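PDB 2WJV: regulator of nonsense transcripts 2 from Homo sapiens, which takes part in nonsense-mediated mRNA decay, its C-terminal region binding the helicase UPF1. Local coordinates for residues D66-M72 and K83-M89. Sequence-based numbering, arbitrary orientation.
Sequences DTMPFVM and KILNVPM
Backbone hydrogen bonds pair Phe70 with Leu85 in both directions: Phe70 N reaches Leu85 O at 2.8 Å in an almost straight bond (173° at the hydrogen), and Leu85 N returns to Phe70 O at 2.8 Å. Met68 with Val87 and Met72 with Lys83 form the other reciprocal pairs, and a further, weak bond runs from Met89 N to Asp66 O (3.3 Å). Between these pairs, at the non-hydrogen-bonded positions, the CA atoms of Pro69 and Ile84 make CA-H...O contacts to Leu85 O and Phe70 O, and Pro69, lacking an N-H, costs the pairing nothing there. Together 67-72 and 83-88 are the antiparallel strands of a twisted beta hairpin. Its sheet continues into another protein chain, whose strand runs parallel beside Val71 and Met72, so the hairpin is itself part of a protein-protein interface. Apolar packing divides between the two faces of the hairpin. On the face of Phe70, Met72, Leu85 and Val87, Val87 leans CG2 obliquely on the Phe70 ring near CD1; CG, roughly anti to the carbonyl carbon (chi1 -89°), lays this ring beside Val87, and Phe70 also touches Leu93 of helix 92-96. Alongside, Leu85 CD1 meets the CB, CG and SD of Met72, 4.1 Å from CB; Phe70, Met72 and Leu85 also pack against the other chain. Replacing Phe70 by an alanine would probably deprive Val87 CG2, Leu93 and the other chain of their shared aromatic neighbour. On the face of Pro69, Val71, Ile84 and Asn86, Ile84 CG2 lies 4.2 Å from Pro69 CB. Separately, Thr67 CG2 touches Asn86 CB, their side chains crossing at about a right angle.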
loop_
_atom_site.group_PDB
_atom_site.type_symbol
_atom_site.label_atom_id
_atom_site.label_comp_id
_atom_site.label_asym_id
_atom_site.label_seq_id
_atom_site.Cartn_x
_atom_site.Cartn_y
_atom_site.Cartn_z
ATOM N N ASP C 66 25.600 -7.934 33.527
ATOM C CA ASP C 66 26.710 -7.416 34.322
ATOM C C ASP C 66 28.021 -8.050 33.859
ATOM O O ASP C 66 28.059 -9.229 33.487
ATOM C CB ASP C 66 26.481 -7.663 35.817
ATOM C CG ASP C 66 27.158 -6.615 36.694
ATOM O OD1 ASP C 66 28.263 -6.149 36.331
ATOM O OD2 ASP C 66 26.580 -6.253 37.747
ATOM N N THR C 67 29.092 -7.260 33.902
ATOM C CA THR C 67 30.314 -7.548 33.151
ATOM C C THR C 67 31.578 -7.310 33.956
ATOM O O THR C 67 31.528 -6.839 35.084
ATOM C CB THR C 67 30.357 -6.671 31.876
ATOM O OG1 THR C 67 30.079 -7.482 30.730
ATOM C CG2 THR C 67 31.718 -5.995 31.702
ATOM N N MET C 68 32.711 -7.659 33.359
ATOM C CA MET C 68 34.015 -7.381 33.932
ATOM C C MET C 68 34.997 -6.987 32.825
ATOM O O MET C 68 35.107 -7.692 31.818
ATOM C CB MET C 68 34.515 -8.629 34.656
ATOM C CG MET C 68 35.875 -8.519 35.299
ATOM S SD MET C 68 36.352 -10.119 35.955
ATOM C CE MET C 68 37.458 -9.612 37.285
ATOM N N PRO C 69 35.721 -5.865 33.011
ATOM C CA PRO C 69 36.726 -5.447 32.035
ATOM C C PRO C 69 38.040 -6.251 32.092
ATOM O O PRO C 69 38.581 -6.488 33.173
ATOM C CB PRO C 69 36.976 -3.984 32.410
ATOM C CG PRO C 69 36.724 -3.930 33.855
ATOM C CD PRO C 69 35.589 -4.883 34.101
ATOM N N PHE C 70 38.519 -6.661 30.914
ATOM C CA PHE C 70 39.854 -7.241 30.734
ATOM C C PHE C 70 40.588 -6.461 29.645
ATOM O O PHE C 70 39.955 -5.880 28.763
ATOM C CB PHE C 70 39.756 -8.715 30.312
ATOM C CG PHE C 70 39.699 -9.692 31.466
ATOM C CD1 PHE C 70 38.482 -10.031 32.055
ATOM C CD2 PHE C 70 40.857 -10.289 31.944
ATOM C CE1 PHE C 70 38.419 -10.943 33.116
ATOM C CE2 PHE C 70 40.806 -11.203 33.008
ATOM C CZ PHE C 70 39.578 -11.528 33.591
ATOM N N VAL C 71 41.916 -6.461 29.706
ATOM C CA VAL C 71 42.760 -5.850 28.679
ATOM C C VAL C 71 43.182 -6.903 27.664
ATOM O O VAL C 71 43.415 -8.052 28.021
ATOM C CB VAL C 71 44.025 -5.227 29.304
ATOM C CG1 VAL C 71 45.037 -4.830 28.230
ATOM C CG2 VAL C 71 43.646 -4.038 30.159
ATOM N N MET C 72 43.288 -6.506 26.401
ATOM C CA MET C 72 43.702 -7.415 25.332
ATOM C C MET C 72 44.894 -6.830 24.570
ATOM O O MET C 72 44.901 -5.643 24.240
ATOM C CB MET C 72 42.539 -7.672 24.364
ATOM C CG MET C 72 42.732 -8.899 23.471
ATOM S SD MET C 72 41.796 -8.830 21.919
ATOM C CE MET C 72 42.909 -9.689 20.784
ATOM N N LYS C 83 43.716 -3.063 24.105
ATOM C CA LYS C 83 42.289 -2.734 24.014
ATOM C C LYS C 83 41.481 -3.486 25.068
ATOM O O LYS C 83 41.892 -4.544 25.535
ATOM C CB LYS C 83 41.735 -2.984 22.600
ATOM C CG LYS C 83 42.227 -1.958 21.574
ATOM C CD LYS C 83 41.133 -1.426 20.664
ATOM C CE LYS C 83 41.538 -0.082 20.040
ATOM N NZ LYS C 83 40.391 0.600 19.360
ATOM N N ILE C 84 40.338 -2.913 25.445
ATOM C CA ILE C 84 39.563 -3.407 26.578
ATOM C C ILE C 84 38.308 -4.162 26.136
ATOM O O ILE C 84 37.521 -3.673 25.326
ATOM C CB ILE C 84 39.184 -2.259 27.543
ATOM C CG1 ILE C 84 40.441 -1.755 28.257
ATOM C CG2 ILE C 84 38.163 -2.722 28.568
ATOM C CD1 ILE C 84 40.165 -0.815 29.406
ATOM N N LEU C 85 38.152 -5.366 26.680
ATOM C CA LEU C 85 36.988 -6.201 26.440
ATOM C C LEU C 85 36.175 -6.337 27.727
ATOM O O LEU C 85 36.738 -6.491 28.817
ATOM C CB LEU C 85 37.427 -7.595 25.999
ATOM C CG LEU C 85 38.375 -7.723 24.815
ATOM C CD1 LEU C 85 38.777 -9.189 24.678
ATOM C CD2 LEU C 85 37.744 -7.198 23.534
ATOM N N ASN C 86 34.854 -6.311 27.587
ATOM C CA ASN C 86 33.945 -6.552 28.697
ATOM C C ASN C 86 33.573 -8.026 28.773
ATOM O O ASN C 86 32.766 -8.502 27.969
ATOM C CB ASN C 86 32.696 -5.701 28.516
ATOM C CG ASN C 86 33.006 -4.238 28.556
ATOM O OD1 ASN C 86 33.623 -3.749 29.503
ATOM N ND2 ASN C 86 32.612 -3.528 27.518
ATOM N N VAL C 87 34.174 -8.743 29.724
ATOM C CA VAL C 87 33.920 -10.171 29.908
ATOM C C VAL C 87 32.740 -10.324 30.857
ATOM O O VAL C 87 32.703 -9.652 31.883
ATOM C CB VAL C 87 35.150 -10.893 30.491
ATOM C CG1 VAL C 87 34.887 -12.380 30.608
ATOM C CG2 VAL C 87 36.384 -10.641 29.630
ATOM N N PRO C 88 31.763 -11.195 30.523
ATOM C CA PRO C 88 30.557 -11.283 31.352
ATOM C C PRO C 88 30.789 -12.135 32.581
ATOM O O PRO C 88 31.762 -12.896 32.617
ATOM C CB PRO C 88 29.528 -11.943 30.427
ATOM C CG PRO C 88 30.307 -12.627 29.360
ATOM C CD PRO C 88 31.753 -12.205 29.452
ATOM N N MET C 89 29.906 -12.009 33.575
ATOM C CA MET C 89 30.022 -12.783 34.826
ATOM C C MET C 89 29.646 -14.252 34.603
ATOM O O MET C 89 30.152 -15.140 35.300
ATOM C CB MET C 89 29.170 -12.162 35.942
ATOM C CG MET C 89 29.516 -10.714 36.286
ATOM S SD MET C 89 31.206 -10.463 36.875
ATOM C CE MET C 89 32.111 -10.444 35.343
#